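Local coordinates for protein glypican-1 (Homo sapiens, PDB 4YWT) that serves as the core of a cell-surface heparan sulfate proteoglycan that binds collagen through its sugar chains and takes part in Schwann cell myelination, at residues Pro448-Thr451 / Ile452-Gln455. The protein carries 3 engineered substitutions. Residues are numbered along the deposited sequence; the frame is centred on the assembly and turned at random.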
loop_
_atom_site.group_PDB
_atom_site.type_symbol
_atom_site.label_atom_id
_atom_site.label_comp_id
_atom_site.label_asym_id
_atom_site.label_seq_id
_atom_site.Cartn_x
_atom_site.Cartn_y
_atom_site.Cartn_z
ATOM N N PRO A 448 -9.323 -4.435 22.132
ATOM C CA PRO A 448 -8.588 -4.186 20.888
ATOM C C PRO A 448 -7.863 -2.845 20.912
ATOM O O PRO A 448 -8.271 -1.936 21.633
ATOM C CB PRO A 448 -9.688 -4.192 19.823
ATOM C CG PRO A 448 -10.909 -3.775 20.554
ATOM C CD PRO A 448 -10.781 -4.341 21.938
ATOM N N ASP A 449 -6.792 -2.733 20.133
ATOM C CA ASP A 449 -6.045 -1.486 20.035
ATOM C C ASP A 449 -6.800 -0.478 19.169
ATOM O O ASP A 449 -7.329 -0.830 18.115
ATOM C CB ASP A 449 -4.650 -1.744 19.466
ATOM C CG ASP A 449 -3.792 -0.498 19.440
ATOM O OD1 ASP A 449 -3.574 0.050 18.341
ATOM O OD2 ASP A 449 -3.336 -0.065 20.519
ATOM N N MET A 450 -6.847 0.772 19.619
ATOM C CA MET A 450 -7.621 1.806 18.936
ATOM C C MET A 450 -7.013 2.215 17.596
ATOM O O MET A 450 -7.734 2.412 16.610
ATOM C CB MET A 450 -7.768 3.034 19.835
ATOM C CG MET A 450 -9.049 3.058 20.666
ATOM S SD MET A 450 -10.556 3.073 19.670
ATOM C CE MET A 450 -11.042 1.348 19.723
ATOM N N THR A 451 -5.690 2.348 17.570
ATOM C CA THR A 451 -4.975 2.721 16.354
ATOM C C THR A 451 -5.310 1.759 15.219
ATOM O O THR A 451 -5.676 2.181 14.115
ATOM C CB THR A 451 -3.450 2.736 16.577
ATOM O OG1 THR A 451 -3.140 3.531 17.729
ATOM C CG2 THR A 451 -2.736 3.305 15.360
ATOM N N ILE A 452 -5.203 0.467 15.514
ATOM C CA ILE A 452 -5.536 -0.584 14.560
ATOM C C ILE A 452 -6.953 -0.418 14.020
ATOM O O ILE A 452 -7.179 -0.509 12.814
ATOM C CB ILE A 452 -5.402 -1.983 15.194
ATOM C CG1 ILE A 452 -3.981 -2.201 15.722
ATOM C CG2 ILE A 452 -5.787 -3.063 14.193
ATOM C CD1 ILE A 452 -2.909 -2.096 14.663
ATOM N N ARG A 453 -7.899 -0.166 14.918
ATOM C CA ARG A 453 -9.296 0.017 14.535
ATOM C C ARG A 453 -9.482 1.198 13.582
ATOM O O ARG A 453 -10.176 1.088 12.560
ATOM C CB ARG A 453 -10.165 0.201 15.782
ATOM C CG ARG A 453 -10.771 -1.096 16.284
ATOM C CD ARG A 453 -11.614 -1.725 15.188
ATOM N NE ARG A 453 -11.831 -3.153 15.388
ATOM C CZ ARG A 453 -12.431 -3.941 14.502
ATOM N NH1 ARG A 453 -12.873 -3.435 13.358
ATOM N NH2 ARG A 453 -12.591 -5.233 14.756
ATOM N N GLN A 454 -8.853 2.322 13.914
ATOM C CA GLN A 454 -8.906 3.504 13.056
ATOM C C GLN A 454 -8.327 3.213 11.668
ATOM O O GLN A 454 -8.906 3.601 10.641
ATOM C CB GLN A 454 -8.164 4.671 13.712
ATOM C CG GLN A 454 -8.853 5.207 14.958
ATOM C CD GLN A 454 -8.043 6.271 15.671
ATOM O OE1 GLN A 454 -6.896 6.539 15.312
ATOM N NE2 GLN A 454 -8.637 6.884 16.688
ATOM N N GLN A 455 -7.192 2.518 11.641
ATOM C CA GLN A 455 -6.572 2.138 10.374
ATOM C C GLN A 455 -7.495 1.242 9.551
ATOM O O GLN A 455 -7.591 1.386 8.328
ATOM C CB GLN A 455 -5.236 1.437 10.618
ATOM C CG GLN A 455 -4.210 2.305 11.324
ATOM C CD GLN A 455 -4.251 3.744 10.854
ATOM O OE1 GLN A 455 -3.924 4.044 9.705
ATOM N NE2 GLN A 455 -4.657 4.644 11.741
#
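D449 and I452 meet where helix 450-471 begins, and their pairing is a compact example of N-capping. From the base outward, D449 CB lies 3.8 Å from I452 CG1; D449 CG is a little farther from the same methylene; D449 OD1 sits 3.5 Å from I452 CG1 and accepts from I452 N at 3.3 Å. A chi1 of -176° sets CG opposite the backbone N and beside the carbonyl carbon, from where OD1 comes within bonding distance of that amide. The amide hydrogen reaches OD1 on its anti side, 22° out of the carboxylate plane, in a fairly straight bond (161° at the hydrogen). The two side chains cross at about a right angle. I452 is buried and also packs on V236 of helix 204-236 and on V239 and L285. A weak bond from R453 N to D449 O, 3.3 Å long, begins the run of i to i+4 helical bonds; M450 O and T451 O then accept from Q454 N and Q455 N, each at 2.9 Å. N281 OD1 accepts from D449 N. A carboxylate at the positive end of a helix dipole is probably stabilised as the anion, while supplying an acceptor to a first-turn amide that has no preceding helical carbonyl.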